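Local coordinates for protein BA_2500 (PDB 4GUC) that is of unknown function but belongs to the DUF5065 family, which is grouped with the immunoglobulin-like E-set domains, at residues F7-R12 against K55-S60; L34-T39 against I91-N96; K73-S78 against G85-P90; P97-A102 against S115-K120. All coordinates share one frame; numbering follows the deposited sequence.

Contact 1 of 4, residues F7-R12 against K55-S60; sequences FLDTWR and KIYQLS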
loop_
_atom_site.group_PDB
_atom_site.type_symbol
_atom_site.label_atom_id
_atom_site.label_comp_id
_atom_site.label_asym_id
_atom_site.label_seq_id
_atom_site.Cartn_x
_atom_site.Cartn_y
_atom_site.Cartn_z
ATOM N N PHE A 7 -8.231 13.010 4.675
ATOM C CA PHE A 7 -8.049 12.259 5.905
ATOM C C PHE A 7 -6.554 12.202 6.206
ATOM O O PHE A 7 -5.719 11.985 5.325
ATOM C CB PHE A 7 -8.770 10.924 5.815
ATOM C CG PHE A 7 -10.253 11.093 5.542
ATOM C CD1 PHE A 7 -11.103 11.566 6.544
ATOM C CD2 PHE A 7 -10.792 10.808 4.299
ATOM C CE1 PHE A 7 -12.455 11.751 6.307
ATOM C CE2 PHE A 7 -12.143 10.978 4.057
ATOM C CZ PHE A 7 -12.980 11.449 5.064
ATOM N N LEU A 8 -6.221 12.425 7.466
ATOM C CA LEU A 8 -4.845 12.485 7.912
ATOM C C LEU A 8 -4.215 11.108 8.016
ATOM O O LEU A 8 -4.934 10.129 8.128
ATOM C CB LEU A 8 -4.790 13.196 9.239
ATOM C CG LEU A 8 -5.427 14.597 9.281
ATOM C CD1 LEU A 8 -5.276 15.193 10.691
ATOM C CD2 LEU A 8 -4.790 15.484 8.234
ATOM N N ASP A 9 -2.871 11.042 7.969
ATOM C CA ASP A 9 -2.175 9.767 8.052
ATOM C C ASP A 9 -0.863 9.990 8.829
ATOM O O ASP A 9 -0.295 11.080 8.758
ATOM C CB ASP A 9 -1.855 9.250 6.652
ATOM C CG ASP A 9 -1.362 7.801 6.671
ATOM O OD1 ASP A 9 -2.234 6.892 6.820
ATOM O OD2 ASP A 9 -0.140 7.567 6.492
ATOM N N THR A 10 -0.380 8.965 9.532
ATOM C CA THR A 10 0.825 9.072 10.356
ATOM C C THR A 10 2.149 8.552 9.795
ATOM O O THR A 10 3.228 8.780 10.373
ATOM C CB THR A 10 0.639 8.244 11.679
ATOM O OG1 THR A 10 0.441 6.857 11.374
ATOM C CG2 THR A 10 -0.521 8.737 12.502
ATOM N N TRP A 11 2.090 7.870 8.663
ATOM C CA TRP A 11 3.298 7.275 8.080
ATOM C C TRP A 11 4.268 8.339 7.574
ATOM O O TRP A 11 3.888 9.450 7.229
ATOM C CB TRP A 11 2.916 6.162 7.125
ATOM C CG TRP A 11 2.440 4.931 7.858
ATOM C CD1 TRP A 11 2.022 4.818 9.162
ATOM C CD2 TRP A 11 2.142 3.678 7.238
ATOM N NE1 TRP A 11 1.577 3.535 9.410
ATOM C CE2 TRP A 11 1.640 2.813 8.243
ATOM C CE3 TRP A 11 2.329 3.174 5.953
ATOM C CZ2 TRP A 11 1.290 1.481 7.970
ATOM C CZ3 TRP A 11 1.952 1.873 5.694
ATOM C CH2 TRP A 11 1.453 1.053 6.691
ATOM N N ARG A 12 5.533 7.972 7.495
ATOM C CA ARG A 12 6.556 8.934 7.128
ATOM C C ARG A 12 6.461 9.585 5.741
ATOM O O ARG A 12 6.609 10.803 5.635
ATOM C CB ARG A 12 7.936 8.307 7.330
ATOM C CG ARG A 12 9.061 9.343 7.283
ATOM C CD ARG A 12 10.420 8.739 7.606
ATOM N NE ARG A 12 10.427 8.087 8.911
ATOM C CZ ARG A 12 10.699 8.692 10.067
ATOM N NH1 ARG A 12 11.000 9.979 10.105
ATOM N NH2 ARG A 12 10.683 7.996 11.190
ATOM N N LYS A 55 -0.981 -0.492 3.817
ATOM C CA LYS A 55 -1.985 0.475 3.473
ATOM C C LYS A 55 -2.014 0.653 1.961
ATOM O O LYS A 55 -0.976 0.556 1.294
ATOM C CB LYS A 55 -1.662 1.849 4.081
ATOM C CG LYS A 55 -1.910 1.998 5.562
ATOM C CD LYS A 55 -1.446 3.319 6.131
ATOM C CE LYS A 55 -1.729 3.422 7.604
ATOM N NZ LYS A 55 -1.161 4.736 8.067
ATOM N N ILE A 56 -3.210 0.868 1.425
ATOM C CA ILE A 56 -3.446 1.199 0.042
ATOM C C ILE A 56 -3.774 2.709 0.025
ATOM O O ILE A 56 -4.719 3.139 0.691
ATOM C CB ILE A 56 -4.579 0.395 -0.619
ATOM C CG1 ILE A 56 -4.243 -1.113 -0.615
ATOM C CG2 ILE A 56 -4.814 0.908 -2.036
ATOM C CD1 ILE A 56 -5.286 -2.014 -1.269
ATOM N N TYR A 57 -2.954 3.488 -0.672
ATOM C CA TYR A 57 -3.163 4.909 -0.833
ATOM C C TYR A 57 -3.480 5.248 -2.284
ATOM O O TYR A 57 -2.974 4.619 -3.214
ATOM C CB TYR A 57 -1.883 5.694 -0.537
ATOM C CG TYR A 57 -1.306 5.677 0.875
ATOM C CD1 TYR A 57 -1.603 6.694 1.775
ATOM C CD2 TYR A 57 -0.399 4.712 1.288
ATOM C CE1 TYR A 57 -1.039 6.734 3.050
ATOM C CE2 TYR A 57 0.160 4.739 2.551
ATOM C CZ TYR A 57 -0.138 5.757 3.425
ATOM O OH TYR A 57 0.490 5.734 4.641
ATOM N N GLN A 58 -4.308 6.272 -2.487
ATOM C CA GLN A 58 -4.591 6.779 -3.803
ATOM C C GLN A 58 -3.605 7.941 -4.047
ATOM O O GLN A 58 -3.302 8.732 -3.150
ATOM C CB GLN A 58 -6.019 7.330 -3.894
ATOM C CG GLN A 58 -6.377 7.821 -5.266
ATOM C CD GLN A 58 -7.703 8.557 -5.300
ATOM O OE1 GLN A 58 -7.705 9.784 -5.186
ATOM N NE2 GLN A 58 -8.797 7.839 -5.307
ATOM N N LEU A 59 -3.082 8.035 -5.266
ATOM C CA LEU A 59 -2.161 9.106 -5.649
ATOM C C LEU A 59 -3.006 10.157 -6.398
ATOM O O LEU A 59 -3.488 9.887 -7.517
ATOM C CB LEU A 59 -1.019 8.547 -6.525
ATOM C CG LEU A 59 0.002 9.554 -7.086
ATOM C CD1 LEU A 59 0.602 10.427 -6.040
ATOM C CD2 LEU A 59 1.107 8.844 -7.845
ATOM N N SER A 60 -3.161 11.347 -5.816
ATOM C CA SER A 60 -3.943 12.384 -6.444
ATOM C C SER A 60 -3.623 13.710 -5.810
ATOM O O SER A 60 -3.182 13.794 -4.668
ATOM C CB SER A 60 -5.431 12.066 -6.387
ATOM O OG SER A 60 -5.902 11.973 -5.067
#
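D9 and W11 of the loop 7-12 meet K55 and Y57 of strand 53-59. The polar part centres on the carboxylate of D9. Its OD1 forms a salt bridge with K55 NZ at 2.7 Å, on the syn side, though 30° out of the carboxylate plane, while OD2 accepts the hydroxyl proton of Y57 OH at 2.7 Å. The backbone N of W11 also donates to D9 OD2, closing an Asx turn; W11 N and Y57 OH arrive from opposite faces of the carboxylate plane. The chi1 of -169° swings the D9 carboxylate toward K55 and Y57.

The aromatic part is the indole of W11. K55 runs extended across one face: NZ stands 3.2 Å from the centroid of the five-membered ring of W11, a cation-pi contact only 9° off the normal. Farther back, K55 CD lies 3.5 Å from the centroid of the six-membered ring of W11, a CH-pi contact. The ammonium is thus held between carboxylate and indole, an environment that would probably favour its charged form.

R71 of strand 69-76 adds a second salt bridge to D9 OD1. W11 and Y57 also touch V103 of strand 98-106, so the N-terminal loop packs onto the sheet ahead of helix 16-22.

Contact 2 of 4, residues L34-T39 against I91-N96; sequences LKHGDT and ITKAYN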
loop_
_atom_site.group_PDB
_atom_site.type_symbol
_atom_site.label_atom_id
_atom_site.label_comp_id
_atom_site.label_asym_id
_atom_site.label_seq_id
_atom_site.Cartn_x
_atom_site.Cartn_y
_atom_site.Cartn_z
ATOM N N LEU A 34 -5.544 -3.440 -11.164
ATOM C CA LEU A 34 -6.705 -4.182 -10.641
ATOM C C LEU A 34 -8.021 -3.558 -11.110
ATOM O O LEU A 34 -8.055 -2.377 -11.502
ATOM C CB LEU A 34 -6.650 -4.205 -9.099
ATOM C CG LEU A 34 -5.401 -4.840 -8.459
ATOM C CD1 LEU A 34 -5.428 -4.748 -6.943
ATOM C CD2 LEU A 34 -5.298 -6.288 -8.907
ATOM N N LYS A 35 -9.081 -4.359 -11.122
ATOM C CA LYS A 35 -10.416 -3.912 -11.507
ATOM C C LYS A 35 -11.379 -4.161 -10.358
ATOM O O LYS A 35 -11.124 -5.017 -9.509
ATOM C CB LYS A 35 -10.924 -4.678 -12.728
ATOM C CG LYS A 35 -10.252 -4.322 -14.038
ATOM C CD LYS A 35 -10.718 -5.245 -15.164
ATOM C CE LYS A 35 -12.235 -5.227 -15.426
ATOM N NZ LYS A 35 -12.702 -4.088 -16.289
ATOM N N HIS A 36 -12.456 -3.382 -10.291
ATOM C CA HIS A 36 -13.468 -3.610 -9.263
ATOM C C HIS A 36 -13.889 -5.076 -9.384
ATOM O O HIS A 36 -14.151 -5.556 -10.495
ATOM C CB HIS A 36 -14.709 -2.713 -9.406
ATOM C CG HIS A 36 -14.429 -1.249 -9.239
ATOM N ND1 HIS A 36 -15.087 -0.265 -9.956
ATOM C CD2 HIS A 36 -13.499 -0.610 -8.489
ATOM C CE1 HIS A 36 -14.629 0.921 -9.588
ATOM N NE2 HIS A 36 -13.636 0.736 -8.727
ATOM N N GLY A 37 -13.929 -5.785 -8.258
ATOM C CA GLY A 37 -14.294 -7.203 -8.232
ATOM C C GLY A 37 -13.085 -8.065 -7.959
ATOM O O GLY A 37 -13.238 -9.228 -7.550
ATOM N N ASP A 38 -11.897 -7.528 -8.223
ATOM C CA ASP A 38 -10.649 -8.254 -7.949
ATOM C C ASP A 38 -10.359 -8.212 -6.442
ATOM O O ASP A 38 -11.038 -7.533 -5.652
ATOM C CB ASP A 38 -9.444 -7.645 -8.695
ATOM C CG ASP A 38 -9.482 -7.861 -10.195
ATOM O OD1 ASP A 38 -10.272 -8.693 -10.686
ATOM O OD2 ASP A 38 -8.658 -7.214 -10.897
ATOM N N THR A 39 -9.336 -8.947 -6.038
ATOM C CA THR A 39 -8.940 -8.973 -4.645
ATOM C C THR A 39 -7.445 -8.747 -4.554
ATOM O O THR A 39 -6.688 -9.261 -5.355
ATOM C CB THR A 39 -9.273 -10.338 -3.972
ATOM O OG1 THR A 39 -10.705 -10.567 -3.989
ATOM C CG2 THR A 39 -8.776 -10.409 -2.522
ATOM N N ILE A 91 -11.246 -5.366 -3.820
ATOM C CA ILE A 91 -11.254 -4.104 -4.558
ATOM C C ILE A 91 -12.731 -3.824 -4.917
ATOM O O ILE A 91 -13.289 -4.363 -5.894
ATOM C CB ILE A 91 -10.353 -4.130 -5.796
ATOM C CG1 ILE A 91 -8.924 -4.498 -5.401
ATOM C CG2 ILE A 91 -10.376 -2.772 -6.508
ATOM C CD1 ILE A 91 -8.284 -3.591 -4.392
ATOM N N THR A 92 -13.353 -2.987 -4.096
ATOM C CA THR A 92 -14.750 -2.606 -4.256
ATOM C C THR A 92 -14.852 -1.277 -5.005
ATOM O O THR A 92 -13.837 -0.672 -5.349
ATOM C CB THR A 92 -15.395 -2.413 -2.870
ATOM O OG1 THR A 92 -14.769 -1.293 -2.222
ATOM C CG2 THR A 92 -15.226 -3.668 -2.016
ATOM N N LYS A 93 -16.077 -0.821 -5.257
ATOM C CA LYS A 93 -16.289 0.441 -5.947
ATOM C C LYS A 93 -15.884 1.654 -5.119
ATOM O O LYS A 93 -15.764 2.756 -5.657
ATOM C CB LYS A 93 -17.729 0.583 -6.413
ATOM C CG LYS A 93 -18.084 -0.362 -7.533
ATOM C CD LYS A 93 -19.487 -0.115 -7.956
ATOM C CE LYS A 93 -19.859 -1.015 -9.108
ATOM N NZ LYS A 93 -21.264 -0.937 -9.469
ATOM N N ALA A 94 -15.670 1.461 -3.824
ATOM C CA ALA A 94 -15.227 2.541 -2.948
ATOM C C ALA A 94 -13.859 3.070 -3.444
ATOM O O ALA A 94 -13.469 4.197 -3.134
ATOM C CB ALA A 94 -15.138 2.042 -1.510
ATOM N N TYR A 95 -13.110 2.238 -4.186
ATOM C CA TYR A 95 -11.849 2.644 -4.769
ATOM C C TYR A 95 -12.152 3.272 -6.149
ATOM O O TYR A 95 -12.206 2.563 -7.169
ATOM C CB TYR A 95 -10.926 1.442 -4.961
ATOM C CG TYR A 95 -10.481 0.750 -3.684
ATOM C CD1 TYR A 95 -11.288 -0.200 -3.061
ATOM C CD2 TYR A 95 -9.233 1.029 -3.103
ATOM C CE1 TYR A 95 -10.872 -0.859 -1.882
ATOM C CE2 TYR A 95 -8.812 0.383 -1.949
ATOM C CZ TYR A 95 -9.643 -0.557 -1.340
ATOM O OH TYR A 95 -9.262 -1.223 -0.197
ATOM N N ASN A 96 -12.274 4.594 -6.167
ATOM C CA ASN A 96 -12.540 5.354 -7.376
ATOM C C ASN A 96 -11.485 5.077 -8.449
ATOM O O ASN A 96 -10.300 5.016 -8.130
ATOM C CB ASN A 96 -12.461 6.831 -7.002
ATOM C CG ASN A 96 -13.465 7.218 -5.926
ATOM O OD1 ASN A 96 -13.079 7.608 -4.816
ATOM N ND2 ASN A 96 -14.750 7.030 -6.214
#
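I91, just before a type I turn from T92 to Y95, and H36, within a type II turn from K35 to D38, carry the contact at one end of the beta fold. I91 is gripped through its backbone: its N donates to D38 O at 2.8 Å, and its O accepts from G37 N at 2.8 Å, with an N-H...O angle of 175°. The side chain of I91 turns toward segment 34-39, where its CG1 packs on L34 CD1 at 3.8 Å, just ahead of the turn, the two chains crossing at about a right angle.

H36 reaches the other turn. Its NE2 donates to Y95 O at 2.8 Å, and that oxygen lies in the imidazole plane, although the donor is tilted 31° from the carbonyl plane. K93 CA sits over the centre of one face of the H36 ring, a CH-pi contact of 3.9 Å to the centroid. The bond in the ring plane and the backbone over the face together restrict rotation of the imidazole.

Both turns are braced internally. D38 N donates to K35 O, and Y95 N to T92 O. The glycine at G37 suits the positive phi of the type II turn. Farther out, L34 and H36 make backbone bonds to strand 109-119, I118 packs on H36, I91 and Y95, and K35 NZ forms a salt bridge with the C-terminal carboxylate of K120. The carboxylate of D38 ties back to its own turn: OD2 accepts from K35 N at 2.9 Å, met 55° out of the carboxylate plane.

Contact 3 of 4, residues K73-S78 against G85-P90; sequences KTIYDS and GRFVTP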
loop_
_atom_site.group_PDB
_atom_site.type_symbol
_atom_site.label_atom_id
_atom_site.label_comp_id
_atom_site.label_asym_id
_atom_site.label_seq_id
_atom_site.Cartn_x
_atom_site.Cartn_y
_atom_site.Cartn_z
ATOM N N LYS A 73 -7.245 2.312 2.586
ATOM C CA LYS A 73 -7.447 1.104 3.386
ATOM C C LYS A 73 -6.232 0.756 4.197
ATOM O O LYS A 73 -5.113 0.946 3.728
ATOM C CB LYS A 73 -7.737 -0.086 2.459
ATOM C CG LYS A 73 -8.380 -1.300 3.117
ATOM C CD LYS A 73 -9.816 -1.000 3.547
ATOM C CE LYS A 73 -10.485 -2.168 4.243
ATOM N NZ LYS A 73 -11.906 -1.816 4.585
ATOM N N THR A 74 -6.445 0.232 5.409
ATOM C CA THR A 74 -5.370 -0.254 6.301
ATOM C C THR A 74 -5.669 -1.754 6.385
ATOM O O THR A 74 -6.797 -2.165 6.706
ATOM C CB THR A 74 -5.399 0.375 7.694
ATOM O OG1 THR A 74 -5.250 1.784 7.546
ATOM C CG2 THR A 74 -4.267 -0.189 8.521
ATOM N N ILE A 75 -4.676 -2.581 6.097
ATOM C CA ILE A 75 -4.840 -4.029 6.074
ATOM C C ILE A 75 -3.887 -4.702 7.068
ATOM O O ILE A 75 -2.652 -4.499 7.043
ATOM C CB ILE A 75 -4.522 -4.589 4.665
ATOM C CG1 ILE A 75 -5.172 -3.763 3.540
ATOM C CG2 ILE A 75 -4.917 -6.071 4.586
ATOM C CD1 ILE A 75 -4.803 -4.254 2.104
ATOM N N TYR A 76 -4.442 -5.507 7.967
ATOM C CA TYR A 76 -3.638 -6.258 8.938
ATOM C C TYR A 76 -3.332 -7.648 8.439
ATOM O O TYR A 76 -3.981 -8.146 7.537
ATOM C CB TYR A 76 -4.308 -6.284 10.312
ATOM C CG TYR A 76 -4.189 -4.945 11.008
ATOM C CD1 TYR A 76 -3.170 -4.736 11.930
ATOM C CD2 TYR A 76 -5.033 -3.902 10.715
ATOM C CE1 TYR A 76 -3.019 -3.530 12.569
ATOM C CE2 TYR A 76 -4.890 -2.662 11.355
ATOM C CZ TYR A 76 -3.871 -2.498 12.272
ATOM O OH TYR A 76 -3.694 -1.296 12.929
ATOM N N ASP A 77 -2.284 -8.246 8.989
ATOM C CA ASP A 77 -1.864 -9.594 8.643
ATOM C C ASP A 77 -2.946 -10.574 9.106
ATOM O O ASP A 77 -3.217 -10.651 10.304
ATOM C CB ASP A 77 -0.527 -9.885 9.345
ATOM C CG ASP A 77 -0.151 -11.355 9.364
ATOM O OD1 ASP A 77 -0.497 -12.157 8.493
ATOM O OD2 ASP A 77 0.574 -11.718 10.322
ATOM N N SER A 78 -3.517 -11.331 8.178
ATOM C CA SER A 78 -4.568 -12.315 8.461
ATOM C C SER A 78 -4.117 -13.757 8.221
ATOM O O SER A 78 -4.957 -14.651 8.143
ATOM C CB SER A 78 -5.819 -12.020 7.595
ATOM O OG SER A 78 -5.573 -12.148 6.193
ATOM N N GLY A 85 3.596 -12.309 6.620
ATOM C CA GLY A 85 2.304 -11.638 6.715
ATOM C C GLY A 85 1.483 -11.866 5.465
ATOM O O GLY A 85 2.037 -11.890 4.356
ATOM N N ARG A 86 0.166 -12.030 5.620
ATOM C CA ARG A 86 -0.744 -12.185 4.475
ATOM C C ARG A 86 -1.694 -10.984 4.580
ATOM O O ARG A 86 -2.313 -10.784 5.610
ATOM C CB ARG A 86 -1.533 -13.488 4.504
ATOM C CG ARG A 86 -2.423 -13.620 3.303
ATOM C CD ARG A 86 -3.331 -14.794 3.425
ATOM N NE ARG A 86 -4.212 -14.870 2.266
ATOM C CZ ARG A 86 -5.270 -15.675 2.202
ATOM N NH1 ARG A 86 -5.578 -16.427 3.241
ATOM N NH2 ARG A 86 -6.037 -15.675 1.115
ATOM N N PHE A 87 -1.803 -10.213 3.497
ATOM C CA PHE A 87 -2.625 -8.982 3.447
ATOM C C PHE A 87 -3.643 -9.121 2.325
ATOM O O PHE A 87 -3.263 -9.182 1.153
ATOM C CB PHE A 87 -1.702 -7.760 3.282
ATOM C CG PHE A 87 -0.619 -7.686 4.360
ATOM C CD1 PHE A 87 -0.884 -7.119 5.610
ATOM C CD2 PHE A 87 0.620 -8.246 4.165
ATOM C CE1 PHE A 87 0.060 -7.104 6.588
ATOM C CE2 PHE A 87 1.581 -8.225 5.178
ATOM C CZ PHE A 87 1.312 -7.663 6.383
ATOM N N VAL A 88 -4.915 -9.176 2.712
ATOM C CA VAL A 88 -6.003 -9.421 1.775
ATOM C C VAL A 88 -7.137 -8.417 1.895
ATOM O O VAL A 88 -7.607 -8.141 3.007
ATOM C CB VAL A 88 -6.631 -10.838 2.092
ATOM C CG1 VAL A 88 -7.727 -11.182 1.081
ATOM C CG2 VAL A 88 -5.573 -11.929 2.073
ATOM N N THR A 89 -7.563 -7.826 0.783
ATOM C CA THR A 89 -8.700 -6.917 0.867
ATOM C C THR A 89 -9.394 -6.869 -0.509
ATOM O O THR A 89 -8.715 -6.889 -1.532
ATOM C CB THR A 89 -8.275 -5.505 1.371
ATOM O OG1 THR A 89 -9.387 -4.829 1.947
ATOM C CG2 THR A 89 -7.680 -4.649 0.265
ATOM N N PRO A 90 -10.753 -6.807 -0.544
ATOM C CA PRO A 90 -11.441 -6.744 -1.824
ATOM C C PRO A 90 -11.373 -5.378 -2.492
ATOM O O PRO A 90 -11.426 -4.343 -1.801
ATOM C CB PRO A 90 -12.906 -7.042 -1.456
ATOM C CG PRO A 90 -13.026 -6.621 -0.054
ATOM C CD PRO A 90 -11.681 -6.859 0.591
HETATM O O HOH W 1 -5.406 -9.423 5.600
#
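G85 meets D77 at the start of strand 84-90: its CA lies 3.4 Å from D77 OD1. At R86 the backbone is bonded through both polar atoms. R86 N donates to D77 OD1 at 3.0 Å with an angle of 166°, reaching the oxygen from above the carboxylate plane, and R86 O accepts from S78 N at 2.9 Å. D77 can take this place because CG is anti to its backbone N (chi1 165°); the same OD1 accepts from G79 N. The guanidinium of R86 turns to another partner, a salt bridge with D41 of strand 39-45.

The ring of F87 comes next, its CD1 3.5 Å from I75 O, which lies at the ring edge, while CE1 approaches the backbone of D77. V88 N is bonded through water: one molecule accepts from it at 2.9 Å, donates to Y76 O at 2.7 Å and hydrogen-bonds S78 OG.

T89 closes the apolar side. Its CG2 meets I75 CD1 at 3.4 Å, tighter than usual for two carbons, and its OG1 faces the aliphatic chain of K73.

The two strand axes run at 140°, 6.4 Å apart at closest approach, and direct peptide bonding is confined to S78 and R86. A carboxylate and a water therefore bridge the polar end, whereas side-chain packing joins the diverging strands around I75 and T89.

Contact 4 of 4, residues P97-A102 against S115-K120; sequences PGTYVA and SFKISK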
loop_
_atom_site.group_PDB
_atom_site.type_symbol
_atom_site.label_atom_id
_atom_site.label_comp_id
_atom_site.label_asym_id
_atom_site.label_seq_id
_atom_site.Cartn_x
_atom_site.Cartn_y
_atom_site.Cartn_z
ATOM N N PRO A 97 -11.895 4.876 -9.720
ATOM C CA PRO A 97 -10.844 4.655 -10.700
ATOM C C PRO A 97 -9.707 5.695 -10.605
ATOM O O PRO A 97 -9.952 6.889 -10.479
ATOM C CB PRO A 97 -11.589 4.731 -12.028
ATOM C CG PRO A 97 -12.959 4.216 -11.676
ATOM C CD PRO A 97 -13.233 4.829 -10.337
ATOM N N GLY A 98 -8.476 5.220 -10.604
ATOM C CA GLY A 98 -7.323 6.106 -10.516
ATOM C C GLY A 98 -6.055 5.329 -10.258
ATOM O O GLY A 98 -6.005 4.124 -10.528
ATOM N N THR A 99 -5.041 6.026 -9.750
ATOM C CA THR A 99 -3.727 5.459 -9.473
ATOM C C THR A 99 -3.556 5.279 -7.978
ATOM O O THR A 99 -3.894 6.164 -7.189
ATOM C CB THR A 99 -2.624 6.350 -10.059
ATOM O OG1 THR A 99 -2.836 6.467 -11.474
ATOM C CG2 THR A 99 -1.238 5.802 -9.802
ATOM N N TYR A 100 -3.031 4.117 -7.582
ATOM C CA TYR A 100 -2.841 3.732 -6.174
ATOM C C TYR A 100 -1.487 3.132 -5.915
ATOM O O TYR A 100 -0.761 2.860 -6.866
ATOM C CB TYR A 100 -3.922 2.699 -5.822
ATOM C CG TYR A 100 -5.330 3.265 -5.805
ATOM C CD1 TYR A 100 -6.055 3.440 -6.971
ATOM C CD2 TYR A 100 -5.943 3.603 -4.603
ATOM C CE1 TYR A 100 -7.352 3.981 -6.964
ATOM C CE2 TYR A 100 -7.230 4.130 -4.580
ATOM C CZ TYR A 100 -7.928 4.332 -5.768
ATOM O OH TYR A 100 -9.224 4.848 -5.727
ATOM N N VAL A 101 -1.161 2.947 -4.637
ATOM C CA VAL A 101 0.103 2.311 -4.263
ATOM C C VAL A 101 -0.070 1.602 -2.950
ATOM O O VAL A 101 -0.802 2.076 -2.078
ATOM C CB VAL A 101 1.312 3.302 -4.181
ATOM C CG1 VAL A 101 1.090 4.397 -3.167
ATOM C CG2 VAL A 101 2.643 2.556 -3.920
ATOM N N ALA A 102 0.544 0.419 -2.817
ATOM C CA ALA A 102 0.507 -0.351 -1.583
ATOM C C ALA A 102 1.836 -0.136 -0.865
ATOM O O ALA A 102 2.919 -0.281 -1.460
ATOM C CB ALA A 102 0.264 -1.840 -1.837
ATOM N N SER A 115 3.368 2.262 -8.015
ATOM C CA SER A 115 2.006 2.591 -8.354
ATOM C C SER A 115 1.335 1.593 -9.313
ATOM O O SER A 115 1.996 0.895 -10.071
ATOM C CB SER A 115 1.985 3.994 -8.951
ATOM O OG SER A 115 2.779 4.053 -10.120
ATOM N N PHE A 116 0.002 1.565 -9.299
ATOM C CA PHE A 116 -0.804 0.708 -10.167
ATOM C C PHE A 116 -2.160 1.363 -10.354
ATOM O O PHE A 116 -2.517 2.278 -9.611
ATOM C CB PHE A 116 -0.989 -0.725 -9.613
ATOM C CG PHE A 116 -1.668 -0.804 -8.256
ATOM C CD1 PHE A 116 -0.928 -0.687 -7.093
ATOM C CD2 PHE A 116 -3.040 -1.034 -8.143
ATOM C CE1 PHE A 116 -1.525 -0.753 -5.860
ATOM C CE2 PHE A 116 -3.635 -1.078 -6.890
ATOM C CZ PHE A 116 -2.842 -0.973 -5.744
ATOM N N LYS A 117 -2.914 0.938 -11.358
ATOM C CA LYS A 117 -4.222 1.498 -11.596
ATOM C C LYS A 117 -5.360 0.610 -11.091
ATOM O O LYS A 117 -5.226 -0.613 -11.025
ATOM C CB LYS A 117 -4.474 1.643 -13.104
ATOM C CG LYS A 117 -3.578 2.567 -13.873
ATOM C CD LYS A 117 -3.717 4.028 -13.480
ATOM C CE LYS A 117 -2.985 4.953 -14.491
ATOM N NZ LYS A 117 -1.543 4.610 -14.694
ATOM N N ILE A 118 -6.437 1.258 -10.650
ATOM C CA ILE A 118 -7.676 0.584 -10.278
ATOM C C ILE A 118 -8.671 1.154 -11.302
ATOM O O ILE A 118 -8.793 2.365 -11.448
ATOM C CB ILE A 118 -8.155 0.788 -8.835
ATOM C CG1 ILE A 118 -7.174 0.086 -7.908
ATOM C CG2 ILE A 118 -9.568 0.201 -8.670
ATOM C CD1 ILE A 118 -7.466 0.196 -6.415
ATOM N N SER A 119 -9.362 0.270 -12.010
ATOM C CA SER A 119 -10.345 0.673 -13.029
ATOM C C SER A 119 -11.697 0.024 -12.788
ATOM O O SER A 119 -11.805 -0.921 -12.011
ATOM C CB SER A 119 -9.835 0.290 -14.423
ATOM O OG SER A 119 -9.577 -1.098 -14.480
ATOM N N LYS A 120 -12.725 0.526 -13.469
ATOM C CA LYS A 120 -14.071 -0.022 -13.329
ATOM C C LYS A 120 -14.102 -1.433 -13.918
ATOM O O LYS A 120 -14.940 -2.261 -13.533
ATOM C CB LYS A 120 -15.136 0.840 -14.019
ATOM C CG LYS A 120 -15.272 2.231 -13.430
ATOM C CD LYS A 120 -16.535 2.933 -13.928
ATOM C CE LYS A 120 -16.753 4.288 -13.223
ATOM N NZ LYS A 120 -15.721 5.329 -13.483
ATOM O OXT LYS A 120 -13.306 -1.770 -14.806
#
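F116 and I118 both pack against Y100 from the same side, I118 CD1 over the ring and the F116 ring against CB, and the three side chains share one face of the sheet. I118 CD1 stands 3.7 Å from the Y100 ring centroid and 17° off the normal; the two side chains cross at about a right angle. F116 turns its own ring face to Y100, whose CB lies 4.1 Å from the F116 centroid, offset toward the rim. That approach follows from the F116 torsion: chi1 of 60° sets CG between backbone N and carbonyl carbon and carries the ring over the neighbouring strand, with CE1 3.8 Å from V101 CA. The Y100 hydroxyl is bonded to N96 and Q58, and its ring meets Y72 edge-to-face.

On the reverse face T99 stands beside K117. The K117 chain, bent at chi2 and chi4, passes its CD 3.3 Å from T99 OG1. P97 and K120 meet at the end of the pairing through P97 CG and K120 CG, 3.5 Å apart.

The backbones fix this register. G98 and I118 form one hydrogen-bonded pair, Y100 and F116 another, each with two N-H...O bonds; Y100 N to F116 O measures 2.8 Å at 171°. T99 and K117 form the non-hydrogen-bonded pair between them. This alternation is that of antiparallel pairing; since strands 98-106 and 109-119 follow each other directly, it forms a beta hairpin.

Contact 1 touches both contact 3 and contact 4, because its strand 53-59 lies between strands 69-76 and 98-106 of one mixed sheet; contacts 3 and 4 do not meet. Contact 1 is largely buried yet ionic, its centre about 9 Å from the centre of the chain; the other three are partly buried. Contact 4 alone is regular strand pairing, and contact 3 instead links strands of different sheets through a carboxylate, a water and apolar packing. Contact 2, its centre farthest out at about 14 Å from the chain's centre, relies on turns and an imidazole bond. It adjoins contact 4, where L34 N bonds K117 O, while Y95 carries it to contacts 1 and 3 by packing on I56 and K73.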